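Local coordinates for protein phosphoribosylaminoimidazole carboxylase, ATPase subunit (Thermotoga maritima, PDB 3AX6) that probably catalyses the ATP-dependent joining of hydrogencarbonate to 5-aminoimidazole ribonucleotide, giving N5-carboxyaminoimidazole ribonucleotide in de novo purine biosynthesis, at residues A[319-330]-A[360-368]; A[191-199]-A[209-217]. All blocks are in the same frame, centred on the assembly; numbering follows the deposited sequence.

Interaction 2 comes first along the chain. Strand 190-198 of the ATP-grasp domain runs out, a short connection that is not modelled follows, and strand 209-212 returns beside it, closing a beta hairpin. After the loop 213-217, helix 218-235 begins. Interaction 1 opens only later, in the C-terminal part, where helix 319-323 and the start of strand 328-332 meet the end of helix 354-364. The two closures are therefore in series and neither encloses the other. They share one antiparallel sheet, in which strand 209-212 is followed by 299-305, 343-350 and 328-332, the last being outermost in this chain. Their centres lie about 21 Å apart, yet they touch where Leu362 packs on Tyr199.

Interaction 1: residues A[319-330]-A[360-368]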
loop_
_atom_site.group_PDB
_atom_site.type_symbol
_atom_site.label_atom_id
_atom_site.label_comp_id
_atom_site.label_asym_id
_atom_site.label_seq_id
_atom_site.Cartn_x
_atom_site.Cartn_y
_atom_site.Cartn_z
ATOM N N LEU A 319 4.466 9.531 18.460
ATOM C CA LEU A 319 4.143 8.298 17.757
ATOM C C LEU A 319 3.414 7.277 18.618
ATOM O O LEU A 319 2.346 6.811 18.236
ATOM C CB LEU A 319 5.400 7.658 17.158
ATOM C CG LEU A 319 5.103 6.470 16.228
ATOM C CD1 LEU A 319 4.178 6.922 15.115
ATOM C CD2 LEU A 319 6.388 5.900 15.649
ATOM N N GLU A 320 3.977 6.936 19.775
ATOM C CA GLU A 320 3.354 5.946 20.655
ATOM C C GLU A 320 1.963 6.345 21.131
ATOM O O GLU A 320 1.028 5.538 21.114
ATOM C CB GLU A 320 4.246 5.660 21.871
ATOM C CG GLU A 320 5.430 4.754 21.570
ATOM C CD GLU A 320 5.653 3.723 22.652
ATOM O OE1 GLU A 320 4.678 3.047 23.014
ATOM O OE2 GLU A 320 6.789 3.577 23.143
ATOM N N GLU A 321 1.836 7.593 21.558
ATOM C CA GLU A 321 0.570 8.109 22.046
ATOM C C GLU A 321 -0.423 8.119 20.891
ATOM O O GLU A 321 -1.597 7.808 21.069
ATOM C CB GLU A 321 0.774 9.525 22.583
ATOM C CG GLU A 321 -0.342 10.071 23.449
ATOM C CD GLU A 321 -0.081 11.513 23.872
ATOM O OE1 GLU A 321 1.098 11.922 23.893
ATOM O OE2 GLU A 321 -1.050 12.235 24.197
ATOM N N ALA A 322 0.060 8.471 19.705
ATOM C CA ALA A 322 -0.784 8.528 18.520
ATOM C C ALA A 322 -1.219 7.145 18.057
ATOM O O ALA A 322 -2.398 6.923 17.786
ATOM C CB ALA A 322 -0.056 9.246 17.391
ATOM N N LEU A 323 -0.277 6.211 17.967
ATOM C CA LEU A 323 -0.607 4.864 17.520
ATOM C C LEU A 323 -1.491 4.129 18.519
ATOM O O LEU A 323 -2.027 3.066 18.213
ATOM C CB LEU A 323 0.660 4.054 17.254
ATOM C CG LEU A 323 1.478 4.386 16.002
ATOM C CD1 LEU A 323 2.656 3.415 15.919
ATOM C CD2 LEU A 323 0.601 4.269 14.740
ATOM N N ALA A 324 -1.637 4.697 19.713
ATOM C CA ALA A 324 -2.471 4.089 20.744
ATOM C C ALA A 324 -3.933 4.307 20.382
ATOM O O ALA A 324 -4.822 3.674 20.945
ATOM C CB ALA A 324 -2.174 4.703 22.110
ATOM N N ILE A 325 -4.170 5.207 19.434
ATOM C CA ILE A 325 -5.525 5.498 18.981
ATOM C C ILE A 325 -5.913 4.517 17.869
ATOM O O ILE A 325 -5.310 4.511 16.793
ATOM C CB ILE A 325 -5.635 6.950 18.444
ATOM C CG1 ILE A 325 -5.138 7.931 19.507
ATOM C CG2 ILE A 325 -7.081 7.263 18.069
ATOM C CD1 ILE A 325 -5.237 9.399 19.103
ATOM N N GLU A 326 -6.925 3.689 18.138
ATOM C CA GLU A 326 -7.390 2.699 17.174
ATOM C C GLU A 326 -7.852 3.310 15.858
ATOM O O GLU A 326 -8.642 4.248 15.839
ATOM C CB GLU A 326 -8.528 1.863 17.764
ATOM C CG GLU A 326 -9.047 0.820 16.788
ATOM C CD GLU A 326 -10.094 -0.092 17.386
ATOM O OE1 GLU A 326 -11.159 0.416 17.815
ATOM O OE2 GLU A 326 -9.850 -1.321 17.418
ATOM N N GLY A 327 -7.361 2.757 14.755
ATOM C CA GLY A 327 -7.730 3.259 13.445
ATOM C C GLY A 327 -6.740 4.276 12.900
ATOM O O GLY A 327 -6.807 4.633 11.727
ATOM N N LEU A 328 -5.826 4.744 13.745
ATOM C CA LEU A 328 -4.818 5.723 13.334
ATOM C C LEU A 328 -3.642 5.010 12.665
ATOM O O LEU A 328 -3.091 4.062 13.216
ATOM C CB LEU A 328 -4.313 6.495 14.568
ATOM C CG LEU A 328 -3.261 7.631 14.612
ATOM C CD1 LEU A 328 -2.133 7.404 13.618
ATOM C CD2 LEU A 328 -3.918 8.970 14.374
ATOM N N SER A 329 -3.272 5.453 11.469
ATOM C CA SER A 329 -2.126 4.883 10.777
ATOM C C SER A 329 -1.291 6.064 10.283
ATOM O O SER A 329 -1.826 7.138 10.000
ATOM C CB SER A 329 -2.560 3.998 9.604
ATOM O OG SER A 329 -3.168 4.756 8.580
ATOM N N LEU A 330 0.017 5.871 10.185
ATOM C CA LEU A 330 0.901 6.941 9.763
ATOM C C LEU A 330 1.569 6.740 8.409
ATOM O O LEU A 330 2.000 5.641 8.069
ATOM C CB LEU A 330 1.974 7.154 10.825
ATOM C CG LEU A 330 3.160 8.014 10.398
ATOM C CD1 LEU A 330 2.685 9.423 10.060
ATOM C CD2 LEU A 330 4.187 8.040 11.517
ATOM N N LYS A 360 -10.872 11.641 16.911
ATOM C CA LYS A 360 -9.578 11.010 17.112
ATOM C C LYS A 360 -8.497 11.764 16.349
ATOM O O LYS A 360 -7.425 12.049 16.891
ATOM C CB LYS A 360 -9.616 9.561 16.637
ATOM C CG LYS A 360 -10.519 8.641 17.441
ATOM C CD LYS A 360 -10.512 7.251 16.831
ATOM C CE LYS A 360 -11.398 6.283 17.592
ATOM N NZ LYS A 360 -11.282 4.895 17.049
ATOM N N ALA A 361 -8.791 12.098 15.097
ATOM C CA ALA A 361 -7.837 12.798 14.247
ATOM C C ALA A 361 -7.396 14.136 14.821
ATOM O O ALA A 361 -6.201 14.434 14.854
ATOM C CB ALA A 361 -8.421 12.996 12.861
ATOM N N LEU A 362 -8.356 14.946 15.264
ATOM C CA LEU A 362 -8.036 16.258 15.825
ATOM C C LEU A 362 -7.267 16.133 17.129
ATOM O O LEU A 362 -6.433 16.974 17.456
ATOM C CB LEU A 362 -9.312 17.066 16.055
ATOM C CG LEU A 362 -10.076 17.425 14.783
ATOM C CD1 LEU A 362 -11.230 18.362 15.133
ATOM C CD2 LEU A 362 -9.124 18.091 13.788
ATOM N N ARG A 363 -7.557 15.072 17.869
ATOM C CA ARG A 363 -6.894 14.811 19.134
ATOM C C ARG A 363 -5.436 14.426 18.875
ATOM O O ARG A 363 -4.535 14.817 19.624
ATOM C CB ARG A 363 -7.625 13.682 19.860
ATOM C CG ARG A 363 -7.098 13.360 21.242
ATOM C CD ARG A 363 -8.104 12.498 21.981
ATOM N NE ARG A 363 -8.348 11.245 21.282
ATOM C CZ ARG A 363 -9.351 10.420 21.562
ATOM N NH1 ARG A 363 -10.208 10.723 22.529
ATOM N NH2 ARG A 363 -9.502 9.294 20.877
ATOM N N ALA A 364 -5.214 13.668 17.804
ATOM C CA ALA A 364 -3.873 13.229 17.436
ATOM C C ALA A 364 -3.105 14.321 16.686
ATOM O O ALA A 364 -1.875 14.318 16.656
ATOM C CB ALA A 364 -3.958 11.971 16.583
ATOM N N LYS A 365 -3.837 15.246 16.073
ATOM C CA LYS A 365 -3.220 16.339 15.326
ATOM C C LYS A 365 -2.334 17.188 16.238
ATOM O O LYS A 365 -1.442 17.893 15.767
ATOM C CB LYS A 365 -4.308 17.215 14.690
ATOM C CG LYS A 365 -3.795 18.471 13.989
ATOM C CD LYS A 365 -4.929 19.198 13.273
ATOM C CE LYS A 365 -4.488 20.563 12.759
ATOM N NZ LYS A 365 -3.292 20.485 11.873
ATOM N N LYS A 366 -2.581 17.109 17.543
ATOM C CA LYS A 366 -1.811 17.868 18.527
ATOM C C LYS A 366 -0.690 17.034 19.123
ATOM O O LYS A 366 0.218 17.572 19.752
ATOM C CB LYS A 366 -2.726 18.344 19.653
ATOM C CG LYS A 366 -3.848 19.257 19.186
ATOM C CD LYS A 366 -4.806 19.584 20.318
ATOM C CE LYS A 366 -5.932 20.479 19.831
ATOM N NZ LYS A 366 -6.949 20.707 20.893
ATOM N N ILE A 367 -0.758 15.722 18.914
ATOM C CA ILE A 367 0.228 14.783 19.444
ATOM C C ILE A 367 1.364 14.457 18.471
ATOM O O ILE A 367 2.537 14.469 18.847
ATOM C CB ILE A 367 -0.475 13.472 19.864
ATOM C CG1 ILE A 367 -1.485 13.773 20.971
ATOM C CG2 ILE A 367 0.543 12.434 20.310
ATOM C CD1 ILE A 367 -2.285 12.565 21.422
ATOM N N LEU A 368 1.008 14.141 17.228
ATOM C CA LEU A 368 1.992 13.819 16.204
ATOM C C LEU A 368 2.633 15.089 15.685
ATOM O O LEU A 368 1.935 16.009 15.269
ATOM C CB LEU A 368 1.331 13.087 15.036
ATOM C CG LEU A 368 1.476 11.569 15.017
ATOM C CD1 LEU A 368 0.807 11.000 13.771
ATOM C CD2 LEU A 368 2.954 11.209 15.049
#
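The side chains of Ile325 and Lys360 run antiparallel, side by side. The CG2 methyl of Ile325 lies alongside the lysine chain and meets its CD at 3.6 Å. Fully extended beyond CG (chi2 178°), that chain carries NZ to the carbonyl O of Glu326, 3.0 Å away. NZ approaches this O tilted 32° from the carbonyl plane. Asp351 is a second partner of NZ through a salt bridge, so the ammonium is held from two residues. Ala364 offers its CB to two side chains, at 3.8 Å from CD1 of Ile325 and 3.7 Å from CD2 of Leu328. Glu321 lies crosswise on Ile367, and CG2 of Ile367 packs on CB of Glu321 at 3.7 Å. CB of Ala322 presses on CG of Leu368, also 3.7 Å away. The nearest CA atoms across the contact, those of Ala322 and Ala364, are 5.7 Å apart. Leu328 and Leu368 both rest on Phe347 of strand 343-350. A type II turn from Ile325 to Leu328 leads into strand 328-332. Here helix 319-323, the turn and the strand's start pack against the end of helix 354-364 and the residues after it, in the C-terminal region of a PurK enzyme.

Interaction 2: residues A[191-199]-A[209-217]; sequences ACYPVVEMY and TVIAPARIE
Glu197 holds CG opposite its own backbone N (chi1 -179°) and stays extended, which sends its carboxylate across to Arg215. The arginine bends at chi2 and chi3, and this curls its guanidinium back to meet the acid. NH1 of Arg215 forms a salt bridge with OE2 of Glu197 at 2.9 Å, on the syn side of the carboxylate. The two flat groups are turned only 24° apart. Lys176 also pairs with OE2, and Glu355 takes the other end of the guanidinium at NH2. Replacing Arg215 with an alanine would probably leave Glu355 without this charged mate and take one of the salt bridges from Glu197. CD1 of Ile211 packs at 3.8 Å from CD1 of Tyr199, while CG2 of Thr209 sits at the edge of the tyrosine ring, 3.4 Å from CD2. Val196 and Val210 are tightly packed, with CB of the first 3.5 Å from CG1 of the second. The backbones pair through Glu197 N to Ile211 O (2.8 Å) and Ile211 N to Glu197 O (2.7 Å). Beyond the cis-Pro213, Ala214 N still reaches Val195 O at 3.1 Å. SE of the selenomethionine at Met198 touches CG2 of Val210, and the side chain of Met198 lies about 7 Å from the bound ADP. The arrangement is an antiparallel beta hairpin in the ATP-grasp domain, beside its nucleotide site.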
loop_
_atom_site.group_PDB
_atom_site.type_symbol
_atom_site.label_atom_id
_atom_site.label_comp_id
_atom_site.label_asym_id
_atom_site.label_seq_id
_atom_site.Cartn_x
_atom_site.Cartn_y
_atom_site.Cartn_z
ATOM N N ALA A 191 -14.825 6.459 -13.345
ATOM C CA ALA A 191 -14.833 5.913 -11.994
ATOM C C ALA A 191 -14.883 7.104 -11.044
ATOM O O ALA A 191 -13.954 7.903 -10.993
ATOM C CB ALA A 191 -13.565 5.098 -11.754
ATOM N N CYS A 192 -15.966 7.233 -10.293
ATOM C CA CYS A 192 -16.090 8.367 -9.392
ATOM C C CYS A 192 -15.969 7.959 -7.930
ATOM O O CYS A 192 -16.562 6.977 -7.491
ATOM C CB CYS A 192 -17.422 9.087 -9.637
ATOM S SG CYS A 192 -17.545 10.709 -8.831
ATOM N N TYR A 193 -15.193 8.734 -7.184
ATOM C CA TYR A 193 -14.966 8.477 -5.770
ATOM C C TYR A 193 -15.962 9.217 -4.908
ATOM O O TYR A 193 -16.738 10.028 -5.396
ATOM C CB TYR A 193 -13.542 8.899 -5.386
ATOM C CG TYR A 193 -12.503 7.872 -5.781
ATOM C CD1 TYR A 193 -12.219 6.782 -4.960
ATOM C CD2 TYR A 193 -11.832 7.968 -6.997
ATOM C CE1 TYR A 193 -11.290 5.815 -5.347
ATOM C CE2 TYR A 193 -10.911 7.011 -7.391
ATOM C CZ TYR A 193 -10.642 5.939 -6.566
ATOM O OH TYR A 193 -9.729 4.999 -6.975
ATOM N N PRO A 194 -15.983 8.913 -3.607
ATOM C CA PRO A 194 -16.933 9.633 -2.760
ATOM C C PRO A 194 -16.510 11.110 -2.730
ATOM O O PRO A 194 -15.361 11.445 -3.032
ATOM C CB PRO A 194 -16.758 8.961 -1.400
ATOM C CG PRO A 194 -16.349 7.561 -1.764
ATOM C CD PRO A 194 -15.368 7.788 -2.880
ATOM N N VAL A 195 -17.441 11.995 -2.402
ATOM C CA VAL A 195 -17.089 13.396 -2.314
ATOM C C VAL A 195 -16.561 13.563 -0.892
ATOM O O VAL A 195 -17.083 12.948 0.034
ATOM C CB VAL A 195 -18.318 14.323 -2.587
ATOM C CG1 VAL A 195 -19.591 13.523 -2.606
ATOM C CG2 VAL A 195 -18.395 15.424 -1.549
ATOM N N VAL A 196 -15.506 14.356 -0.722
ATOM C CA VAL A 196 -14.949 14.567 0.610
ATOM C C VAL A 196 -15.077 16.011 1.057
ATOM O O VAL A 196 -15.298 16.913 0.246
ATOM C CB VAL A 196 -13.472 14.128 0.696
ATOM C CG1 VAL A 196 -13.370 12.637 0.439
ATOM C CG2 VAL A 196 -12.625 14.910 -0.286
ATOM N N GLU A 197 -14.932 16.211 2.362
ATOM C CA GLU A 197 -15.069 17.524 2.976
ATOM C C GLU A 197 -13.743 18.077 3.470
ATOM O O GLU A 197 -12.976 17.379 4.140
ATOM C CB GLU A 197 -16.055 17.417 4.149
ATOM C CG GLU A 197 -16.357 18.707 4.908
ATOM C CD GLU A 197 -17.229 18.474 6.150
ATOM O OE1 GLU A 197 -18.062 17.542 6.149
ATOM O OE2 GLU A 197 -17.097 19.233 7.129
HETATM N N MSE A 198 -13.473 19.332 3.124
HETATM C CA MSE A 198 -12.263 20.003 3.574
HETATM C C MSE A 198 -12.608 20.586 4.936
HETATM O O MSE A 198 -13.547 21.368 5.058
HETATM C CB MSE A 198 -11.875 21.147 2.632
HETATM C CG MSE A 198 -11.669 20.742 1.184
HETATM SE SE MSE A 198 -10.418 19.292 0.990
HETATM C CE MSE A 198 -8.771 20.292 1.105
ATOM N N TYR A 199 -11.863 20.194 5.962
ATOM C CA TYR A 199 -12.109 20.694 7.308
ATOM C C TYR A 199 -11.089 21.784 7.645
ATOM O O TYR A 199 -11.450 22.890 8.046
ATOM C CB TYR A 199 -11.998 19.550 8.311
ATOM C CG TYR A 199 -12.323 19.946 9.722
ATOM C CD1 TYR A 199 -13.641 19.973 10.171
ATOM C CD2 TYR A 199 -11.316 20.300 10.614
ATOM C CE1 TYR A 199 -13.950 20.340 11.475
ATOM C CE2 TYR A 199 -11.614 20.671 11.921
ATOM C CZ TYR A 199 -12.932 20.686 12.343
ATOM O OH TYR A 199 -13.227 21.039 13.638
ATOM N N THR A 209 -7.334 19.281 6.385
ATOM C CA THR A 209 -7.713 17.967 6.885
ATOM C C THR A 209 -8.955 17.543 6.087
ATOM O O THR A 209 -9.910 18.308 5.963
ATOM C CB THR A 209 -8.030 18.029 8.401
ATOM O OG1 THR A 209 -9.003 17.033 8.740
ATOM C CG2 THR A 209 -8.554 19.393 8.774
ATOM N N VAL A 210 -8.928 16.334 5.535
ATOM C CA VAL A 210 -10.036 15.831 4.731
ATOM C C VAL A 210 -10.951 14.872 5.495
ATOM O O VAL A 210 -10.486 14.042 6.277
ATOM C CB VAL A 210 -9.495 15.117 3.459
ATOM C CG1 VAL A 210 -10.635 14.531 2.642
ATOM C CG2 VAL A 210 -8.706 16.098 2.622
ATOM N N ILE A 211 -12.256 15.001 5.266
ATOM C CA ILE A 211 -13.242 14.143 5.908
ATOM C C ILE A 211 -13.946 13.328 4.834
ATOM O O ILE A 211 -14.552 13.884 3.921
ATOM C CB ILE A 211 -14.314 14.957 6.670
ATOM C CG1 ILE A 211 -13.666 15.788 7.786
ATOM C CG2 ILE A 211 -15.345 14.008 7.263
ATOM C CD1 ILE A 211 -14.614 16.782 8.447
ATOM N N ALA A 212 -13.867 12.009 4.946
ATOM C CA ALA A 212 -14.491 11.121 3.972
ATOM C C ALA A 212 -15.466 10.177 4.658
ATOM O O ALA A 212 -15.080 9.433 5.558
ATOM C CB ALA A 212 -13.413 10.310 3.242
ATOM N N PRO A 213 -16.748 10.202 4.257
ATOM C CA PRO A 213 -17.311 11.064 3.213
ATOM C C PRO A 213 -17.750 12.405 3.800
ATOM O O PRO A 213 -17.969 12.524 5.008
ATOM C CB PRO A 213 -18.489 10.247 2.694
ATOM C CG PRO A 213 -18.974 9.567 3.940
ATOM C CD PRO A 213 -17.684 9.111 4.592
ATOM N N ALA A 214 -17.872 13.412 2.945
ATOM C CA ALA A 214 -18.276 14.739 3.394
ATOM C C ALA A 214 -19.570 14.641 4.192
ATOM O O ALA A 214 -20.445 13.833 3.878
ATOM C CB ALA A 214 -18.463 15.662 2.198
ATOM N N ARG A 215 -19.684 15.453 5.237
ATOM C CA ARG A 215 -20.886 15.439 6.054
ATOM C C ARG A 215 -21.883 16.412 5.445
ATOM O O ARG A 215 -22.057 17.533 5.925
ATOM C CB ARG A 215 -20.556 15.835 7.488
ATOM C CG ARG A 215 -19.419 15.023 8.059
ATOM C CD ARG A 215 -18.317 15.940 8.488
ATOM N NE ARG A 215 -18.368 16.167 9.918
ATOM C CZ ARG A 215 -17.937 17.270 10.511
ATOM N NH1 ARG A 215 -17.423 18.262 9.792
ATOM N NH2 ARG A 215 -18.011 17.368 11.829
ATOM N N ILE A 216 -22.517 15.970 4.363
ATOM C CA ILE A 216 -23.503 16.781 3.661
ATOM C C ILE A 216 -24.699 15.925 3.281
ATOM O O ILE A 216 -24.589 14.701 3.168
ATOM C CB ILE A 216 -22.926 17.377 2.368
ATOM C CG1 ILE A 216 -22.410 16.246 1.469
ATOM C CG2 ILE A 216 -21.839 18.399 2.709
ATOM C CD1 ILE A 216 -21.988 16.704 0.089
ATOM N N GLU A 217 -25.842 16.569 3.082
ATOM C CA GLU A 217 -27.032 15.837 2.700
ATOM C C GLU A 217 -26.767 15.069 1.403
ATOM O O GLU A 217 -26.154 15.591 0.472
ATOM C CB GLU A 217 -28.202 16.801 2.521
ATOM C CG GLU A 217 -28.633 17.484 3.799
ATOM C CD GLU A 217 -29.981 18.154 3.662
ATOM O OE1 GLU A 217 -30.891 17.524 3.081
ATOM O OE2 GLU A 217 -30.138 19.297 4.142
#